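Local coordinates for hemolysin-related protein (PDB 6MLT), which is a secreted calcium-binding protein of the Vibrio cholerae biofilm matrix, probably contributing to adhesion through carbohydrate recognition, at residues I73-G78 with S82-Y87; A103-D108 with Y169-G174; L110-S115 with N131-L136; I572-A577 with S581-N586. All blocks are in the same frame, centred on the assembly; numbering follows the deposited sequence.

Contact 1: I73-G78 with S82-Y87; sequences IRALSG and SELWSY
Ala75 places its methyl over one face of the Trp85 indole, where strand 71-76 of a beta-propeller blade meets the turn that folds back on it. CB lies 3.6 Å from the centroid of the five-membered ring of Trp85, a CH-pi contact displaced toward the rim. Ile73 CG2, the branch held anti to the backbone N, meets the outer rim of the benzo ring, 3.6 Å from Trp85 CZ3. The chain doubles back through a single bridge between Leu76 and Glu83: Leu84 N bonds almost straight to Ala75 O at 2.9 Å, and Ser77 N reaches Ser82 O in the carbonyl plane. Charge collects on Glu83 OE2. Arg74 NH1 meets it at 2.9 Å on the syn side, edge-on from the guanidinium although the two planes stand 71° apart, while the Tyr87 hydroxyl donates to the anti lone pair of the same oxygen. Two donors from different directions thus fix the carboxylate.

Further out, Trp19 NE1 of strand 13-19 and Ser22 OG bond to Glu83 OE1, and Thr61 of strand 56-63 and Phe24 O hold other nitrogens of Arg74; Trp85 NE1 bonds to His128 O. The bend is completed by one water, which donates to Ala75 O at 2.7 Å and to Tyr87 OH at 2.8 Å and accepts from Trp85 N at 3.0 Å.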
loop_
_atom_site.group_PDB
_atom_site.type_symbol
_atom_site.label_atom_id
_atom_site.label_comp_id
_atom_site.label_asym_id
_atom_site.label_seq_id
_atom_site.Cartn_x
_atom_site.Cartn_y
_atom_site.Cartn_z
ATOM N N ILE A 73 5.883 16.618 -22.746
ATOM C CA ILE A 73 5.026 15.493 -22.392
ATOM C C ILE A 73 4.651 14.745 -23.660
ATOM O O ILE A 73 4.210 15.350 -24.646
ATOM C CB ILE A 73 3.766 15.973 -21.658
ATOM C CG1 ILE A 73 4.140 16.802 -20.429
ATOM C CG2 ILE A 73 2.902 14.783 -21.253
ATOM C CD1 ILE A 73 2.937 17.498 -19.772
ATOM N N ARG A 74 4.815 13.426 -23.637
ATOM C CA ARG A 74 4.472 12.578 -24.767
ATOM C C ARG A 74 3.643 11.397 -24.289
ATOM O O ARG A 74 3.934 10.809 -23.244
ATOM C CB ARG A 74 5.720 12.051 -25.480
ATOM C CG ARG A 74 6.660 13.115 -26.019
ATOM C CD ARG A 74 7.718 12.456 -26.908
ATOM N NE ARG A 74 8.814 13.347 -27.296
ATOM C CZ ARG A 74 8.947 13.929 -28.485
ATOM N NH1 ARG A 74 8.037 13.760 -29.436
ATOM N NH2 ARG A 74 10.000 14.698 -28.727
ATOM N N ALA A 75 2.621 11.050 -25.064
ATOM C CA ALA A 75 1.785 9.888 -24.798
ATOM C C ALA A 75 2.093 8.801 -25.820
ATOM O O ALA A 75 2.013 9.043 -27.031
ATOM C CB ALA A 75 0.301 10.254 -24.850
ATOM N N LEU A 76 2.421 7.608 -25.331
ATOM C CA LEU A 76 2.824 6.480 -26.166
ATOM C C LEU A 76 1.802 5.354 -26.069
ATOM O O LEU A 76 1.412 4.956 -24.966
ATOM C CB LEU A 76 4.195 5.957 -25.743
ATOM C CG LEU A 76 5.291 7.014 -25.630
ATOM C CD1 LEU A 76 6.612 6.381 -25.201
ATOM C CD2 LEU A 76 5.440 7.758 -26.951
ATOM N N SER A 77 1.398 4.822 -27.220
ATOM C CA SER A 77 0.396 3.765 -27.246
ATOM C C SER A 77 0.913 2.510 -26.555
ATOM O O SER A 77 2.021 2.045 -26.833
ATOM C CB SER A 77 0.021 3.435 -28.690
ATOM O OG SER A 77 -0.878 2.341 -28.724
ATOM N N GLY A 78 0.094 1.942 -25.667
ATOM C CA GLY A 78 0.462 0.682 -25.044
ATOM C C GLY A 78 0.625 -0.456 -26.029
ATOM O O GLY A 78 1.329 -1.427 -25.733
ATOM N N SER A 82 3.665 3.836 -30.498
ATOM C CA SER A 82 3.447 4.982 -31.368
ATOM C C SER A 82 2.890 6.158 -30.572
ATOM O O SER A 82 2.219 5.993 -29.551
ATOM C CB SER A 82 2.492 4.619 -32.508
ATOM O OG SER A 82 1.216 4.249 -32.013
ATOM N N GLU A 83 3.187 7.364 -31.042
ATOM C CA GLU A 83 2.759 8.557 -30.329
ATOM C C GLU A 83 1.291 8.839 -30.620
ATOM O O GLU A 83 0.871 8.893 -31.781
ATOM C CB GLU A 83 3.634 9.743 -30.715
ATOM C CG GLU A 83 4.964 9.727 -29.996
ATOM C CD GLU A 83 5.927 10.755 -30.542
ATOM O OE1 GLU A 83 6.707 10.402 -31.449
ATOM O OE2 GLU A 83 5.895 11.911 -30.065
ATOM N N LEU A 84 0.505 8.993 -29.552
ATOM C CA LEU A 84 -0.938 9.177 -29.676
ATOM C C LEU A 84 -1.337 10.612 -29.981
ATOM O O LEU A 84 -2.443 10.836 -30.484
ATOM C CB LEU A 84 -1.635 8.747 -28.381
ATOM C CG LEU A 84 -1.528 7.264 -28.030
ATOM C CD1 LEU A 84 -2.049 7.024 -26.632
ATOM C CD2 LEU A 84 -2.310 6.438 -29.043
ATOM N N TRP A 85 -0.488 11.584 -29.663
ATOM C CA TRP A 85 -0.853 12.988 -29.743
ATOM C C TRP A 85 -0.366 13.615 -31.042
ATOM O O TRP A 85 0.631 13.191 -31.628
ATOM C CB TRP A 85 -0.278 13.754 -28.554
ATOM C CG TRP A 85 -0.932 13.405 -27.242
ATOM C CD1 TRP A 85 -2.049 12.636 -27.051
ATOM C CD2 TRP A 85 -0.500 13.812 -25.944
ATOM N NE1 TRP A 85 -2.338 12.549 -25.711
ATOM C CE2 TRP A 85 -1.402 13.265 -25.011
ATOM C CE3 TRP A 85 0.562 14.592 -25.477
ATOM C CZ2 TRP A 85 -1.275 13.475 -23.642
ATOM C CZ3 TRP A 85 0.684 14.798 -24.121
ATOM C CH2 TRP A 85 -0.228 14.240 -23.219
ATOM N N SER A 86 -1.083 14.643 -31.481
ATOM C CA SER A 86 -0.695 15.395 -32.666
ATOM C C SER A 86 0.295 16.507 -32.362
ATOM O O SER A 86 1.007 16.951 -33.273
ATOM C CB SER A 86 -1.928 16.020 -33.316
ATOM O OG SER A 86 -2.492 16.974 -32.430
ATOM N N TYR A 87 0.342 16.984 -31.117
ATOM C CA TYR A 87 1.163 18.136 -30.757
ATOM C C TYR A 87 0.798 19.362 -31.592
ATOM O O TYR A 87 1.629 20.247 -31.805
ATOM C CB TYR A 87 2.654 17.828 -30.909
ATOM C CG TYR A 87 3.093 16.547 -30.238
ATOM C CD1 TYR A 87 3.201 16.461 -28.855
ATOM C CD2 TYR A 87 3.417 15.426 -30.991
ATOM C CE1 TYR A 87 3.614 15.290 -28.245
ATOM C CE2 TYR A 87 3.832 14.250 -30.389
ATOM C CZ TYR A 87 3.928 14.187 -29.020
ATOM O OH TYR A 87 4.338 13.015 -28.424
HETATM O O HOH W 1 2.027 11.545 -28.033
#

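Contact 2: A103-D108 with Y169-G174; sequences ADLDGD and YSYESG. With NA (sodium ion), chain D.
With chi1 at 175°, Tyr171 turns its ring away from its own backbone N and reaches across to Leu105, whose CG sits beside the backbone N and anti to the carbonyl carbon (chi1 -64°). Leu105 CB lies over one ring face in a CH-pi contact, 4.0 Å from the Tyr171 centroid, and CD1 of Leu105 reaches the rim at 3.6 Å from Tyr171 CD1. At the phenol end a water lying in the ring plane bridges Tyr171 OH, at 2.8 Å, to Asp106 OD2, at 3.0 Å. That oxygen is also salt-bridged to Lys133, while Asp106 OD1 turns the other way to bind the sodium ion at 2.3 Å.

Behind the ring, the tight turn is held by Ser170 OG, which accepts from Ser173 N at 3.0 Å in an ST motif, and by the paired backbone bonds of Ser170 and Gly174. The tyrosine leans on the metal loop without touching the metal. Asp104, Asp106 and Asp108 each give the sodium one carboxylate oxygen, and Leu110 and Glu112 complete its shell. Aspartates at alternate positions with a glycine between the last two, followed by a glutamate, are typical of the cation-binding loops of FG-GAP-like beta-propeller repeats.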
loop_
_atom_site.group_PDB
_atom_site.type_symbol
_atom_site.label_atom_id
_atom_site.label_comp_id
_atom_site.label_asym_id
_atom_site.label_seq_id
_atom_site.Cartn_x
_atom_site.Cartn_y
_atom_site.Cartn_z
ATOM N N ALA A 103 -5.441 11.312 -13.746
ATOM C CA ALA A 103 -6.675 10.725 -13.246
ATOM C C ALA A 103 -7.831 11.420 -13.940
ATOM O O ALA A 103 -7.667 12.495 -14.523
ATOM C CB ALA A 103 -6.812 10.872 -11.725
ATOM N N ASP A 104 -9.004 10.794 -13.870
ATOM C CA ASP A 104 -10.242 11.427 -14.316
ATOM C C ASP A 104 -10.703 12.345 -13.193
ATOM O O ASP A 104 -11.344 11.907 -12.236
ATOM C CB ASP A 104 -11.295 10.381 -14.662
ATOM C CG ASP A 104 -12.594 10.992 -15.179
ATOM O OD1 ASP A 104 -12.712 12.238 -15.244
ATOM O OD2 ASP A 104 -13.501 10.211 -15.530
ATOM N N LEU A 105 -10.359 13.626 -13.303
ATOM C CA LEU A 105 -10.542 14.551 -12.193
ATOM C C LEU A 105 -11.953 15.122 -12.133
ATOM O O LEU A 105 -12.435 15.446 -11.041
ATOM C CB LEU A 105 -9.526 15.688 -12.300
ATOM C CG LEU A 105 -8.053 15.279 -12.184
ATOM C CD1 LEU A 105 -7.142 16.468 -12.466
ATOM C CD2 LEU A 105 -7.768 14.707 -10.819
ATOM N N ASP A 106 -12.626 15.260 -13.271
ATOM C CA ASP A 106 -13.956 15.852 -13.311
ATOM C C ASP A 106 -15.060 14.837 -13.554
ATOM O O ASP A 106 -16.229 15.223 -13.627
ATOM C CB ASP A 106 -14.019 16.954 -14.380
ATOM C CG ASP A 106 -13.756 16.441 -15.788
ATOM O OD1 ASP A 106 -13.435 15.248 -15.965
ATOM O OD2 ASP A 106 -13.874 17.255 -16.728
ATOM N N GLY A 107 -14.726 13.555 -13.678
ATOM C CA GLY A 107 -15.739 12.522 -13.788
ATOM C C GLY A 107 -16.436 12.441 -15.129
ATOM O O GLY A 107 -17.572 11.963 -15.195
ATOM N N ASP A 108 -15.788 12.883 -16.207
ATOM C CA ASP A 108 -16.381 12.803 -17.536
ATOM C C ASP A 108 -15.971 11.538 -18.283
ATOM O O ASP A 108 -16.317 11.388 -19.459
ATOM C CB ASP A 108 -16.027 14.053 -18.360
ATOM C CG ASP A 108 -14.562 14.113 -18.768
ATOM O OD1 ASP A 108 -13.770 13.240 -18.354
ATOM O OD2 ASP A 108 -14.207 15.051 -19.519
ATOM N N TYR A 169 -3.766 22.016 -3.729
ATOM C CA TYR A 169 -4.690 22.690 -4.621
ATOM C C TYR A 169 -5.970 21.878 -4.775
ATOM O O TYR A 169 -5.961 20.644 -4.717
ATOM C CB TYR A 169 -4.067 22.894 -6.005
ATOM C CG TYR A 169 -2.774 23.681 -6.013
ATOM C CD1 TYR A 169 -1.580 23.106 -5.592
ATOM C CD2 TYR A 169 -2.748 24.998 -6.460
ATOM C CE1 TYR A 169 -0.398 23.826 -5.605
ATOM C CE2 TYR A 169 -1.582 25.716 -6.481
ATOM C CZ TYR A 169 -0.407 25.130 -6.054
ATOM O OH TYR A 169 0.757 25.864 -6.074
ATOM N N SER A 170 -7.067 22.592 -4.988
ATOM C CA SER A 170 -8.335 22.006 -5.396
ATOM C C SER A 170 -8.451 22.084 -6.910
ATOM O O SER A 170 -8.174 23.131 -7.504
ATOM C CB SER A 170 -9.506 22.742 -4.745
ATOM O OG SER A 170 -10.701 22.540 -5.478
ATOM N N TYR A 171 -8.868 20.979 -7.531
ATOM C CA TYR A 171 -9.082 20.983 -8.975
ATOM C C TYR A 171 -10.025 22.105 -9.386
ATOM O O TYR A 171 -9.836 22.743 -10.430
ATOM C CB TYR A 171 -9.631 19.630 -9.431
ATOM C CG TYR A 171 -10.000 19.593 -10.895
ATOM C CD1 TYR A 171 -9.028 19.431 -11.869
ATOM C CD2 TYR A 171 -11.320 19.721 -11.303
ATOM C CE1 TYR A 171 -9.355 19.398 -13.214
ATOM C CE2 TYR A 171 -11.661 19.689 -12.651
ATOM C CZ TYR A 171 -10.668 19.524 -13.599
ATOM O OH TYR A 171 -10.981 19.492 -14.941
ATOM N N GLU A 172 -11.033 22.378 -8.562
ATOM C CA GLU A 172 -12.050 23.373 -8.866
ATOM C C GLU A 172 -11.629 24.785 -8.473
ATOM O O GLU A 172 -11.771 25.717 -9.268
ATOM C CB GLU A 172 -13.362 23.011 -8.162
ATOM N N SER A 173 -11.120 24.972 -7.258
ATOM C CA SER A 173 -10.961 26.314 -6.710
ATOM C C SER A 173 -9.512 26.765 -6.596
ATOM O O SER A 173 -9.269 27.910 -6.203
ATOM C CB SER A 173 -11.631 26.399 -5.336
ATOM O OG SER A 173 -10.929 25.631 -4.381
ATOM N N GLY A 174 -8.547 25.914 -6.925
ATOM C CA GLY A 174 -7.158 26.328 -6.924
ATOM C C GLY A 174 -6.477 26.194 -5.575
ATOM O O GLY A 174 -6.858 25.355 -4.758
HETATM NA NA NA D . -11.960 13.742 -16.945
HETATM O O HOH W 2 -13.606 20.062 -15.567
#

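Contact 3: L110-S115 with N131-L136; sequences LIEIVS and NIKKQL. With NA (sodium ion), chain D.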
loop_
_atom_site.group_PDB
_atom_site.type_symbol
_atom_site.label_atom_id
_atom_site.label_comp_id
_atom_site.label_asym_id
_atom_site.label_seq_id
_atom_site.Cartn_x
_atom_site.Cartn_y
_atom_site.Cartn_z
ATOM N N LEU A 110 -12.833 10.603 -18.953
ATOM C CA LEU A 110 -11.594 10.810 -19.685
ATOM C C LEU A 110 -10.500 11.244 -18.721
ATOM O O LEU A 110 -10.755 11.974 -17.757
ATOM C CB LEU A 110 -11.772 11.867 -20.777
ATOM C CG LEU A 110 -12.870 11.562 -21.799
ATOM C CD1 LEU A 110 -13.129 12.772 -22.677
ATOM C CD2 LEU A 110 -12.486 10.356 -22.638
ATOM N N ILE A 111 -9.276 10.813 -19.009
ATOM C CA ILE A 111 -8.126 11.072 -18.149
ATOM C C ILE A 111 -7.639 12.498 -18.355
ATOM O O ILE A 111 -7.499 12.961 -19.493
ATOM C CB ILE A 111 -7.001 10.066 -18.455
ATOM C CG1 ILE A 111 -7.403 8.646 -18.038
ATOM C CG2 ILE A 111 -5.679 10.493 -17.786
ATOM C CD1 ILE A 111 -7.490 8.440 -16.552
ATOM N N GLU A 112 -7.340 13.184 -17.248
ATOM C CA GLU A 112 -6.605 14.443 -17.244
ATOM C C GLU A 112 -5.181 14.208 -16.749
ATOM O O GLU A 112 -4.931 13.311 -15.943
ATOM C CB GLU A 112 -7.278 15.489 -16.345
ATOM C CG GLU A 112 -8.488 16.180 -16.966
ATOM C CD GLU A 112 -9.766 15.372 -16.846
ATOM O OE1 GLU A 112 -9.988 14.762 -15.777
ATOM O OE2 GLU A 112 -10.552 15.347 -17.823
ATOM N N ILE A 113 -4.252 15.043 -17.212
ATOM C CA ILE A 113 -2.827 14.889 -16.924
ATOM C C ILE A 113 -2.336 16.161 -16.248
ATOM O O ILE A 113 -2.406 17.242 -16.840
ATOM C CB ILE A 113 -2.026 14.608 -18.203
ATOM C CG1 ILE A 113 -2.576 13.356 -18.890
ATOM C CG2 ILE A 113 -0.542 14.458 -17.888
ATOM C CD1 ILE A 113 -2.091 13.182 -20.303
ATOM N N VAL A 114 -1.812 16.030 -15.029
ATOM C CA VAL A 114 -1.429 17.169 -14.199
ATOM C C VAL A 114 0.088 17.276 -14.180
ATOM O O VAL A 114 0.786 16.285 -13.928
ATOM C CB VAL A 114 -1.973 17.034 -12.764
ATOM C CG1 VAL A 114 -1.770 18.334 -11.991
ATOM C CG2 VAL A 114 -3.435 16.641 -12.775
ATOM N N SER A 115 0.600 18.477 -14.431
ATOM C CA SER A 115 2.043 18.691 -14.433
ATOM C C SER A 115 2.338 20.176 -14.289
ATOM O O SER A 115 1.445 21.023 -14.381
ATOM C CB SER A 115 2.681 18.156 -15.717
ATOM O OG SER A 115 2.470 19.049 -16.794
ATOM N N ASN A 131 -4.063 18.505 -24.846
ATOM C CA ASN A 131 -4.401 19.914 -24.939
ATOM C C ASN A 131 -4.790 20.462 -23.574
ATOM O O ASN A 131 -5.400 19.770 -22.752
ATOM C CB ASN A 131 -5.540 20.124 -25.931
ATOM C CG ASN A 131 -5.111 19.865 -27.351
ATOM O OD1 ASN A 131 -4.078 20.372 -27.798
ATOM N ND2 ASN A 131 -5.874 19.049 -28.059
ATOM N N ILE A 132 -4.450 21.732 -23.353
ATOM C CA ILE A 132 -4.710 22.363 -22.069
ATOM C C ILE A 132 -6.208 22.391 -21.813
ATOM O O ILE A 132 -7.004 22.737 -22.693
ATOM C CB ILE A 132 -4.110 23.779 -22.032
ATOM C CG1 ILE A 132 -4.289 24.404 -20.647
ATOM C CG2 ILE A 132 -4.758 24.669 -23.090
ATOM C CD1 ILE A 132 -3.518 23.686 -19.552
ATOM N N LYS A 133 -6.595 22.025 -20.598
ATOM C CA LYS A 133 -7.988 22.020 -20.172
ATOM C C LYS A 133 -8.224 22.942 -18.988
ATOM O O LYS A 133 -9.176 23.730 -19.004
ATOM C CB LYS A 133 -8.410 20.583 -19.824
ATOM C CG LYS A 133 -9.829 20.439 -19.300
ATOM C CD LYS A 133 -10.217 18.970 -19.232
ATOM C CE LYS A 133 -11.536 18.761 -18.519
ATOM N NZ LYS A 133 -12.090 17.402 -18.785
ATOM N N LYS A 134 -7.379 22.864 -17.960
ATOM C CA LYS A 134 -7.445 23.777 -16.830
ATOM C C LYS A 134 -6.041 24.216 -16.450
ATOM O O LYS A 134 -5.050 23.527 -16.719
ATOM C CB LYS A 134 -8.124 23.147 -15.606
ATOM C CG LYS A 134 -9.615 22.935 -15.755
ATOM C CD LYS A 134 -10.318 22.892 -14.393
ATOM C CE LYS A 134 -10.392 24.282 -13.759
ATOM N NZ LYS A 134 -11.201 24.296 -12.516
ATOM N N GLN A 135 -5.973 25.384 -15.816
ATOM C CA GLN A 135 -4.744 25.895 -15.235
ATOM C C GLN A 135 -5.047 26.424 -13.843
ATOM O O GLN A 135 -6.096 27.035 -13.614
ATOM C CB GLN A 135 -4.124 26.992 -16.108
ATOM C CG GLN A 135 -3.622 26.475 -17.450
ATOM C CD GLN A 135 -2.991 27.555 -18.299
ATOM O OE1 GLN A 135 -3.658 28.497 -18.711
ATOM N NE2 GLN A 135 -1.697 27.423 -18.567
ATOM N N LEU A 136 -4.133 26.165 -12.913
ATOM C CA LEU A 136 -4.237 26.637 -11.534
ATOM C C LEU A 136 -2.973 27.418 -11.207
ATOM O O LEU A 136 -1.863 26.889 -11.338
ATOM C CB LEU A 136 -4.403 25.476 -10.552
ATOM C CG LEU A 136 -5.399 24.375 -10.917
ATOM C CD1 LEU A 136 -5.316 23.244 -9.902
ATOM C CD2 LEU A 136 -6.818 24.919 -11.010
HETATM NA NA NA D . -11.960 13.742 -16.945
#
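Glu112 OE2 is gripped by two positive partners, the sodium ion at 2.3 Å and Lys133 NZ at 2.7 Å. The other carboxylate oxygen, Glu112 OE1, also reaches the metal at 2.5 Å, so the glutamate chelates it through both oxygens, and Leu110 O adds a backbone ligand at 2.3 Å. Lysine and metal approach the shared oxygen differently: Lys133 NZ comes from above the carboxylate plane, 48° out of it, whereas the ion sits near that plane, between the two oxygens.

The two side chains reach this point by opposite means. Glu112 bends at CG (chi2 82°), curling its carboxylate back toward the metal loop, whereas Lys133 runs out almost fully extended, crossing the glutamate obliquely and passing Glu112 CG with its CD at 4.0 Å. The span is needed because strand 122-126 separates strands 112-115 and 132-137 in this propeller blade; Ile125 of that middle strand packs against Glu112. Opposite Ile125 the outer strand carries a classic beta bulge at Lys133 and Lys134, and Lys134 NZ bonds to Tyr171 O.

Leu105 N donates to Glu112 OE1, which leaves the chelating group little freedom to rotate, and three aspartates complete the shell. Four carboxylates around a single monovalent ion would leave an excess of negative charge, which the lysine probably offsets in part while it steadies a ligand of the metal; the negative surroundings would in turn favour the protonated lysine.

Contact 4: I572-A577 with S581-N586; sequences IWNQYA and SDINAN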
loop_
_atom_site.group_PDB
_atom_site.type_symbol
_atom_site.label_atom_id
_atom_site.label_comp_id
_atom_site.label_asym_id
_atom_site.label_seq_id
_atom_site.Cartn_x
_atom_site.Cartn_y
_atom_site.Cartn_z
ATOM N N ILE A 572 -3.151 0.200 -14.029
ATOM C CA ILE A 572 -2.966 1.645 -13.985
ATOM C C ILE A 572 -1.850 1.959 -13.000
ATOM O O ILE A 572 -1.753 1.346 -11.931
ATOM C CB ILE A 572 -4.287 2.352 -13.603
ATOM C CG1 ILE A 572 -4.109 3.869 -13.581
ATOM C CG2 ILE A 572 -4.805 1.854 -12.253
ATOM C CD1 ILE A 572 -5.432 4.618 -13.642
ATOM N N TRP A 573 -1.000 2.913 -13.371
ATOM C CA TRP A 573 0.057 3.417 -12.493
ATOM C C TRP A 573 0.085 4.924 -12.725
ATOM O O TRP A 573 0.831 5.426 -13.571
ATOM C CB TRP A 573 1.394 2.759 -12.792
ATOM C CG TRP A 573 2.438 3.038 -11.758
ATOM C CD1 TRP A 573 3.018 4.240 -11.487
ATOM C CD2 TRP A 573 3.036 2.090 -10.866
ATOM N NE1 TRP A 573 3.946 4.104 -10.477
ATOM C CE2 TRP A 573 3.972 2.792 -10.076
ATOM C CE3 TRP A 573 2.868 0.716 -10.658
ATOM C CZ2 TRP A 573 4.743 2.167 -9.097
ATOM C CZ3 TRP A 573 3.637 0.093 -9.682
ATOM C CH2 TRP A 573 4.563 0.824 -8.912
ATOM N N ASN A 574 -0.746 5.641 -11.981
ATOM C CA ASN A 574 -1.152 6.972 -12.401
ATOM C C ASN A 574 -0.332 8.088 -11.771
ATOM O O ASN A 574 -0.494 9.248 -12.169
ATOM C CB ASN A 574 -2.629 7.184 -12.073
ATOM C CG ASN A 574 -2.867 7.300 -10.594
ATOM O OD1 ASN A 574 -2.581 6.370 -9.837
ATOM N ND2 ASN A 574 -3.360 8.446 -10.165
ATOM N N GLN A 575 0.540 7.777 -10.815
ATOM C CA GLN A 575 1.350 8.791 -10.158
ATOM C C GLN A 575 2.574 8.114 -9.564
ATOM O O GLN A 575 2.634 6.891 -9.433
ATOM C CB GLN A 575 0.546 9.543 -9.085
ATOM C CG GLN A 575 0.068 8.685 -7.927
ATOM C CD GLN A 575 -0.803 9.439 -6.939
ATOM O OE1 GLN A 575 -1.485 10.407 -7.296
ATOM N NE2 GLN A 575 -0.804 8.986 -5.696
ATOM N N TYR A 576 3.557 8.933 -9.204
ATOM C CA TYR A 576 4.808 8.405 -8.670
ATOM C C TYR A 576 4.598 7.731 -7.321
ATOM O O TYR A 576 5.252 6.727 -7.010
ATOM C CB TYR A 576 5.820 9.544 -8.560
ATOM C CG TYR A 576 7.198 9.120 -8.153
ATOM C CD1 TYR A 576 7.548 9.059 -6.814
ATOM C CD2 TYR A 576 8.161 8.801 -9.103
ATOM C CE1 TYR A 576 8.813 8.681 -6.426
ATOM C CE2 TYR A 576 9.442 8.419 -8.722
ATOM C CZ TYR A 576 9.753 8.365 -7.383
ATOM O OH TYR A 576 11.007 7.987 -6.981
ATOM N N ALA A 577 3.700 8.278 -6.501
ATOM C CA ALA A 577 3.372 7.712 -5.190
ATOM C C ALA A 577 2.187 6.751 -5.303
ATOM O O ALA A 577 1.153 6.894 -4.651
ATOM C CB ALA A 577 3.081 8.831 -4.195
ATOM N N SER A 581 -4.719 2.427 -3.722
ATOM C CA SER A 581 -5.939 2.803 -3.015
ATOM C C SER A 581 -6.532 4.125 -3.479
ATOM O O SER A 581 -7.713 4.373 -3.215
ATOM C CB SER A 581 -5.671 2.865 -1.514
ATOM O OG SER A 581 -5.184 1.614 -1.078
ATOM N N ASP A 582 -5.756 4.972 -4.152
ATOM C CA ASP A 582 -6.227 6.287 -4.568
ATOM C C ASP A 582 -6.629 6.338 -6.034
ATOM O O ASP A 582 -6.800 7.434 -6.579
ATOM C CB ASP A 582 -5.154 7.344 -4.289
ATOM C CG ASP A 582 -5.288 7.954 -2.908
ATOM O OD1 ASP A 582 -6.439 8.145 -2.458
ATOM O OD2 ASP A 582 -4.247 8.242 -2.272
ATOM N N ILE A 583 -6.798 5.191 -6.687
ATOM C CA ILE A 583 -7.165 5.188 -8.098
ATOM C C ILE A 583 -7.960 3.925 -8.397
ATOM O O ILE A 583 -7.641 2.837 -7.908
ATOM C CB ILE A 583 -5.909 5.313 -8.993
ATOM C CG1 ILE A 583 -6.300 5.620 -10.438
ATOM C CG2 ILE A 583 -5.054 4.046 -8.926
ATOM C CD1 ILE A 583 -6.807 7.025 -10.646
ATOM N N ASN A 584 -9.021 4.086 -9.180
ATOM C CA ASN A 584 -9.758 2.964 -9.732
ATOM C C ASN A 584 -9.211 2.620 -11.117
ATOM O O ASN A 584 -8.477 3.397 -11.732
ATOM C CB ASN A 584 -11.248 3.292 -9.809
ATOM C CG ASN A 584 -11.854 3.603 -8.443
ATOM O OD1 ASN A 584 -11.555 2.940 -7.452
ATOM N ND2 ASN A 584 -12.709 4.618 -8.392
ATOM N N ALA A 585 -9.575 1.431 -11.605
ATOM C CA ALA A 585 -9.031 0.961 -12.877
ATOM C C ALA A 585 -9.397 1.899 -14.022
ATOM O O ALA A 585 -8.596 2.113 -14.942
ATOM C CB ALA A 585 -9.527 -0.455 -13.165
ATOM N N ASN A 586 -10.598 2.474 -13.981
ATOM C CA ASN A 586 -11.052 3.392 -15.020
ATOM C C ASN A 586 -10.510 4.809 -14.854
ATOM O O ASN A 586 -10.890 5.694 -15.628
ATOM C CB ASN A 586 -12.585 3.434 -15.055
ATOM C CG ASN A 586 -13.191 3.939 -13.758
ATOM O OD1 ASN A 586 -12.486 4.408 -12.865
ATOM N ND2 ASN A 586 -14.514 3.852 -13.654
HETATM O O HOH W 3 -4.517 8.962 -7.357
HETATM O O HOH W 4 -2.759 9.965 -3.700
#
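Ile572 and Ala585 bring the two irregular segments to 6.2 Å between CA atoms, and Asn574 and Ile583 to 7.6 Å, as the chain returns on itself in the opposite sense without pairing as strands. This loop region follows strand 553-559 and packs against strands 36-38, 101-103 and 150-152 of three beta-propeller sheets. Ile572 and Ile583 meet tip to tip, CD1 of Ile572 pressing to 3.5 Å from CG1 of Ile583, tighter than usual for two carbons. Both isoleucines hold CG1 anti to the backbone N, which turns these branches toward the opposite segment.

Asn574 comes at Ile583 from the opposite direction and lays its amide along it, OD1 at 3.5 Å from CG2 and ND2 at 3.8 Å from CD1 of Ile583. The amide's polar need is met by other partners: ND2 bonds to Ala102 O and, at 3.1 Å, to a water that links it to Asp582 O. Ile583 also packs on Ala103, so apolar and polar contacts both join the loop to strand 101-103.

Gln575 makes the second bridge. Its OE1 bonds to Leu151 N, while NE2 donates to Ala577 O from above the carbonyl plane. A second water accepts from Gln575 NE2 at 3.0 Å and donates at 2.7 Å to Asp582 OD2, the carboxylate whose OD1 pairs with Arg196.

Overall arrangement
Contacts 2 and 3 share one sodium site: their centres lie 9 Å apart, contact 3 is nested in the loop that contact 2 closes, and Asp106 OD2 joins Lys133 NZ at 2.7 Å between them. Contact 1 also abuts contact 3, Trp85 CZ2 meeting Ile113 CD1 at 3.4 Å and Ile73 CD1 meeting Ser115 OG at the same distance. Calcium lies close to contact 1, the Ser77 side chain being about 5 Å from an ion. Contact 4 sits nearest the chain's centre, about 11 Å away, and reaches contact 2 through Ala103 CB and Ile583 CD1 at 4.0 Å. Contacts 1 and 4 do not touch, their nearest atoms being about 11 Å apart.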